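Pro-Pro endopeptidase (Paenibacillus alvei, PDB 6FPC) is a secreted zinc-dependent endopeptidase that cuts between two prolines in a PLP-PVP motif of a cell-surface protein, and so may regulate bacterial adhesion. Local coordinates at residues F131-Y143 with V149-L163. Sequence-based numbering, arbitrary orientation.
With CD (cadmium ion), chain F.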
loop_
_atom_site.group_PDB
_atom_site.type_symbol
_atom_site.label_atom_id
_atom_site.label_comp_id
_atom_site.label_asym_id
_atom_site.label_seq_id
_atom_site.Cartn_x
_atom_site.Cartn_y
_atom_site.Cartn_z
ATOM N N PHE A 131 4.586 15.097 10.292
ATOM C CA PHE A 131 3.891 14.598 9.105
ATOM C C PHE A 131 2.504 15.220 8.978
ATOM O O PHE A 131 2.115 15.566 7.865
ATOM C CB PHE A 131 3.868 13.071 8.990
ATOM C CG PHE A 131 3.479 12.636 7.580
ATOM C CD1 PHE A 131 4.369 12.777 6.519
ATOM C CD2 PHE A 131 2.197 12.178 7.304
ATOM C CE1 PHE A 131 4.004 12.404 5.216
ATOM C CE2 PHE A 131 1.838 11.783 6.005
ATOM C CZ PHE A 131 2.733 11.926 4.970
ATOM N N ILE A 132 1.773 15.376 10.104
ATOM C CA ILE A 132 0.443 16.016 10.094
ATOM C C ILE A 132 0.524 17.422 9.474
ATOM O O ILE A 132 -0.345 17.792 8.674
ATOM C CB ILE A 132 -0.170 16.066 11.527
ATOM C CG1 ILE A 132 -0.518 14.639 12.091
ATOM C CG2 ILE A 132 -1.378 17.034 11.628
ATOM C CD1 ILE A 132 -1.445 13.834 11.404
ATOM N N ASN A 133 1.550 18.200 9.873
ATOM C CA ASN A 133 1.790 19.538 9.350
ATOM C C ASN A 133 1.975 19.484 7.805
ATOM O O ASN A 133 1.365 20.275 7.090
ATOM C CB ASN A 133 3.002 20.195 10.041
ATOM C CG ASN A 133 3.345 21.554 9.463
ATOM O OD1 ASN A 133 2.620 22.540 9.645
ATOM N ND2 ASN A 133 4.445 21.625 8.727
ATOM N N ILE A 134 2.782 18.519 7.310
ATOM C CA ILE A 134 3.030 18.325 5.884
ATOM C C ILE A 134 1.711 17.957 5.149
ATOM O O ILE A 134 1.382 18.547 4.107
ATOM C CB ILE A 134 4.150 17.280 5.665
ATOM C CG1 ILE A 134 5.522 17.843 6.095
ATOM C CG2 ILE A 134 4.202 16.839 4.192
ATOM C CD1 ILE A 134 6.549 16.753 6.392
ATOM N N PHE A 135 0.970 16.998 5.715
ATOM C CA PHE A 135 -0.313 16.527 5.195
ATOM C C PHE A 135 -1.291 17.697 5.087
ATOM O O PHE A 135 -1.907 17.856 4.050
ATOM C CB PHE A 135 -0.862 15.423 6.117
ATOM C CG PHE A 135 -2.344 15.155 6.000
ATOM C CD1 PHE A 135 -2.832 14.265 5.048
ATOM C CD2 PHE A 135 -3.251 15.759 6.873
ATOM C CE1 PHE A 135 -4.204 13.979 4.964
ATOM C CE2 PHE A 135 -4.618 15.463 6.801
ATOM C CZ PHE A 135 -5.088 14.597 5.822
ATOM N N ASN A 136 -1.419 18.513 6.137
ATOM C CA ASN A 136 -2.317 19.679 6.124
ATOM C C ASN A 136 -1.971 20.703 5.050
ATOM O O ASN A 136 -2.877 21.332 4.509
ATOM C CB ASN A 136 -2.345 20.350 7.498
ATOM C CG ASN A 136 -3.101 19.550 8.530
ATOM O OD1 ASN A 136 -3.977 18.746 8.222
ATOM N ND2 ASN A 136 -2.792 19.758 9.779
ATOM N N LYS A 137 -0.674 20.868 4.734
ATOM C CA LYS A 137 -0.232 21.799 3.711
ATOM C C LYS A 137 -0.323 21.242 2.276
ATOM O O LYS A 137 -0.551 22.013 1.345
ATOM C CB LYS A 137 1.229 22.221 3.979
ATOM C CG LYS A 137 1.399 23.171 5.170
ATOM C CD LYS A 137 2.866 23.511 5.405
ATOM C CE LYS A 137 3.069 24.440 6.579
ATOM N N GLU A 138 -0.042 19.932 2.073
ATOM C CA GLU A 138 0.139 19.387 0.728
ATOM C C GLU A 138 -0.777 18.260 0.240
ATOM O O GLU A 138 -0.806 18.040 -0.975
ATOM C CB GLU A 138 1.598 18.913 0.582
ATOM C CG GLU A 138 2.588 20.057 0.719
ATOM C CD GLU A 138 4.046 19.743 0.471
ATOM O OE1 GLU A 138 4.818 20.707 0.263
ATOM O OE2 GLU A 138 4.426 18.550 0.492
ATOM N N ALA A 139 -1.495 17.543 1.121
ATOM C CA ALA A 139 -2.366 16.441 0.650
ATOM C C ALA A 139 -3.444 16.896 -0.355
ATOM O O ALA A 139 -3.771 16.156 -1.290
ATOM C CB ALA A 139 -2.998 15.701 1.824
ATOM N N SER A 140 -3.885 18.166 -0.242
ATOM C CA SER A 140 -4.907 18.755 -1.112
ATOM C C SER A 140 -4.475 18.952 -2.573
ATOM O O SER A 140 -5.346 18.955 -3.434
ATOM C CB SER A 140 -5.360 20.099 -0.552
ATOM O OG SER A 140 -4.238 20.941 -0.328
ATOM N N VAL A 141 -3.167 19.161 -2.834
ATOM C CA VAL A 141 -2.583 19.437 -4.166
ATOM C C VAL A 141 -3.115 18.470 -5.250
ATOM O O VAL A 141 -3.688 18.922 -6.239
ATOM C CB VAL A 141 -1.022 19.493 -4.139
ATOM C CG1 VAL A 141 -0.445 19.686 -5.549
ATOM C CG2 VAL A 141 -0.526 20.592 -3.197
ATOM N N LYS A 142 -2.936 17.155 -5.049
ATOM C CA LYS A 142 -3.382 16.147 -6.005
ATOM C C LYS A 142 -4.659 15.438 -5.579
ATOM O O LYS A 142 -5.301 14.815 -6.426
ATOM C CB LYS A 142 -2.300 15.071 -6.179
ATOM C CG LYS A 142 -0.979 15.580 -6.746
ATOM C CD LYS A 142 -0.061 14.410 -7.073
ATOM C CE LYS A 142 1.255 14.824 -7.686
ATOM N NZ LYS A 142 1.098 15.391 -9.061
ATOM N N TYR A 143 -4.993 15.449 -4.270
ATOM C CA TYR A 143 -6.073 14.597 -3.807
ATOM C C TYR A 143 -7.317 15.288 -3.232
ATOM O O TYR A 143 -8.177 14.575 -2.712
ATOM C CB TYR A 143 -5.515 13.582 -2.783
ATOM C CG TYR A 143 -4.342 12.805 -3.358
ATOM C CD1 TYR A 143 -4.549 11.715 -4.204
ATOM C CD2 TYR A 143 -3.029 13.224 -3.143
ATOM C CE1 TYR A 143 -3.475 11.050 -4.798
ATOM C CE2 TYR A 143 -1.953 12.561 -3.723
ATOM C CZ TYR A 143 -2.179 11.470 -4.542
ATOM O OH TYR A 143 -1.107 10.841 -5.135
ATOM N N VAL A 149 -7.176 9.995 0.503
ATOM C CA VAL A 149 -5.785 10.463 0.618
ATOM C C VAL A 149 -5.750 11.887 1.268
ATOM O O VAL A 149 -4.865 12.159 2.071
ATOM C CB VAL A 149 -5.012 10.380 -0.743
ATOM C CG1 VAL A 149 -3.595 10.923 -0.599
ATOM C CG2 VAL A 149 -4.962 8.939 -1.254
ATOM N N SER A 150 -6.737 12.756 0.952
ATOM C CA SER A 150 -6.798 14.115 1.507
ATOM C C SER A 150 -7.475 14.194 2.885
ATOM O O SER A 150 -7.481 15.261 3.503
ATOM C CB SER A 150 -7.499 15.059 0.534
ATOM O OG SER A 150 -8.848 14.647 0.375
ATOM N N ALA A 151 -8.078 13.082 3.329
ATOM C CA ALA A 151 -8.789 13.008 4.600
ATOM C C ALA A 151 -7.991 12.314 5.708
ATOM O O ALA A 151 -8.184 12.645 6.874
ATOM C CB ALA A 151 -10.120 12.289 4.393
ATOM N N TYR A 152 -7.106 11.363 5.360
ATOM C CA TYR A 152 -6.359 10.561 6.342
ATOM C C TYR A 152 -4.855 10.663 6.150
ATOM O O TYR A 152 -4.359 10.263 5.099
ATOM C CB TYR A 152 -6.815 9.072 6.246
ATOM C CG TYR A 152 -8.279 8.910 6.597
ATOM C CD1 TYR A 152 -8.701 8.904 7.929
ATOM C CD2 TYR A 152 -9.252 8.845 5.601
ATOM C CE1 TYR A 152 -10.051 8.802 8.259
ATOM C CE2 TYR A 152 -10.602 8.736 5.920
ATOM C CZ TYR A 152 -11.001 8.751 7.249
ATOM O OH TYR A 152 -12.339 8.696 7.548
ATOM N N PRO A 153 -4.086 11.105 7.182
ATOM C CA PRO A 153 -2.604 11.133 7.048
ATOM C C PRO A 153 -2.005 9.760 6.728
ATOM O O PRO A 153 -1.005 9.702 6.042
ATOM C CB PRO A 153 -2.110 11.601 8.423
ATOM C CG PRO A 153 -3.299 12.161 9.108
ATOM C CD PRO A 153 -4.542 11.609 8.496
ATOM N N THR A 154 -2.598 8.651 7.233
ATOM C CA THR A 154 -2.100 7.298 6.903
ATOM C C THR A 154 -2.185 7.028 5.393
ATOM O O THR A 154 -1.275 6.438 4.815
ATOM C CB THR A 154 -2.900 6.219 7.640
ATOM O OG1 THR A 154 -4.283 6.491 7.417
ATOM C CG2 THR A 154 -2.605 6.202 9.130
ATOM N N GLU A 155 -3.268 7.504 4.754
ATOM C CA GLU A 155 -3.464 7.318 3.322
ATOM C C GLU A 155 -2.495 8.206 2.525
ATOM O O GLU A 155 -1.855 7.738 1.560
ATOM C CB GLU A 155 -4.963 7.505 2.978
ATOM C CG GLU A 155 -5.827 6.446 3.684
ATOM C CD GLU A 155 -5.583 5.017 3.200
ATOM O OE1 GLU A 155 -6.156 4.080 3.801
ATOM O OE2 GLU A 155 -4.877 4.836 2.182
ATOM N N TYR A 156 -2.317 9.457 2.976
ATOM C CA TYR A 156 -1.372 10.370 2.327
ATOM C C TYR A 156 0.046 9.807 2.454
ATOM O O TYR A 156 0.785 9.792 1.465
ATOM C CB TYR A 156 -1.462 11.780 2.924
ATOM C CG TYR A 156 -0.620 12.784 2.164
ATOM C CD1 TYR A 156 -0.781 12.961 0.789
ATOM C CD2 TYR A 156 0.398 13.494 2.799
ATOM C CE1 TYR A 156 0.026 13.836 0.072
ATOM C CE2 TYR A 156 1.212 14.379 2.088
ATOM C CZ TYR A 156 1.008 14.559 0.730
ATOM O OH TYR A 156 1.777 15.443 0.021
ATOM N N PHE A 157 0.376 9.236 3.632
ATOM C CA PHE A 157 1.677 8.606 3.839
ATOM C C PHE A 157 1.883 7.492 2.816
ATOM O O PHE A 157 2.842 7.525 2.059
ATOM C CB PHE A 157 1.855 8.060 5.279
ATOM C CG PHE A 157 3.195 7.370 5.415
ATOM C CD1 PHE A 157 4.356 8.110 5.630
ATOM C CD2 PHE A 157 3.313 5.990 5.221
ATOM C CE1 PHE A 157 5.602 7.485 5.707
ATOM C CE2 PHE A 157 4.572 5.367 5.270
ATOM C CZ PHE A 157 5.704 6.121 5.517
ATOM N N ALA A 158 0.965 6.524 2.761
ATOM C CA ALA A 158 1.087 5.380 1.855
ATOM C C ALA A 158 1.140 5.785 0.359
ATOM O O ALA A 158 1.940 5.242 -0.407
ATOM C CB ALA A 158 -0.045 4.401 2.103
ATOM N N GLU A 159 0.294 6.731 -0.049
ATOM C CA GLU A 159 0.252 7.125 -1.448
ATOM C C GLU A 159 1.460 8.007 -1.856
ATOM O O GLU A 159 2.056 7.777 -2.917
ATOM C CB GLU A 159 -1.084 7.798 -1.769
ATOM C CG GLU A 159 -1.415 7.818 -3.264
ATOM C CD GLU A 159 -1.312 6.506 -4.035
ATOM O OE1 GLU A 159 -1.521 5.424 -3.445
ATOM O OE2 GLU A 159 -1.017 6.564 -5.246
ATOM N N ALA A 160 1.808 9.008 -1.020
ATOM C CA ALA A 160 2.972 9.887 -1.265
ATOM C C ALA A 160 4.292 9.074 -1.220
ATOM O O ALA A 160 5.173 9.345 -2.038
ATOM C CB ALA A 160 3.020 11.020 -0.261
ATOM N N ALA A 161 4.397 8.035 -0.326
ATOM C CA ALA A 161 5.585 7.156 -0.296
ATOM C C ALA A 161 5.620 6.312 -1.597
ATOM O O ALA A 161 6.704 6.075 -2.152
ATOM C CB ALA A 161 5.571 6.252 0.925
ATOM N N SER A 162 4.439 5.908 -2.098
ATOM C CA SER A 162 4.321 5.179 -3.372
ATOM C C SER A 162 4.858 6.069 -4.512
ATOM O O SER A 162 5.696 5.584 -5.281
ATOM C CB SER A 162 2.882 4.770 -3.663
ATOM O OG SER A 162 2.461 3.792 -2.727
ATOM N N LEU A 163 4.428 7.370 -4.588
ATOM C CA LEU A 163 4.956 8.295 -5.621
ATOM C C LEU A 163 6.498 8.374 -5.543
ATOM O O LEU A 163 7.181 8.334 -6.565
ATOM C CB LEU A 163 4.362 9.708 -5.497
ATOM C CG LEU A 163 2.874 9.899 -5.862
ATOM C CD1 LEU A 163 2.387 11.282 -5.442
ATOM C CD2 LEU A 163 2.643 9.763 -7.355
HETATM CD CD CD F . -4.694 2.868 1.854
HETATM O O HOH W 1 -1.507 8.617 -6.742
HETATM O O HOH W 2 -5.919 1.228 1.972
#
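Tyr-156 lays its ring against Ala-139, whose CB stands 3.8 Å from the ring centroid in a CH-pi contact; Ala-160 covers the opposite face. With CG anti to the backbone N (chi1 -173°), the ring leaves helix 153-163 toward helix 131-138, and its hydroxyl ends beside CB of Glu-138, where Thr-181 of helix 179-188 hydrogen-bonds to both the hydroxyl and the Glu-138 carboxylate. Phe-131 lies nearly parallel to Tyr-156 but slid off it, and takes the edge of Phe-157 on one face, the two planes 75° apart. One turn on, CD1 of Phe-135 is 3.5 Å from CB of Tyr-156, which sits at the ring edge, while Pro-153 lies over one face in a CH-pi contact, its CG 4.2 Å from the Phe-135 ring centroid. The helices cross at 82°, and helix 153-163 brings Glu-155 to the zinc site of this M34 peptidase, beside Tyr-148 and the HExxH histidines His-111 and His-115 of helix 108-121; Glu-155 OE2 binds cadmium at 2.0 Å and is also a zinc ligand, while OE1 holds the cadmium more loosely. Further along the chain, Tyr-143 receives CG1 of Val-149 over one face, 3.6 Å from its centroid, and Lys-142 CB over the other. A water 2.8 Å from Tyr-143 OH donates to Glu-159 OE2 (2.6 Å); the other carboxylate oxygen, Glu-159 OE1, is hydrogen-bonded to His-111 ND1, making Glu-159 a second-shell partner of that zinc ligand.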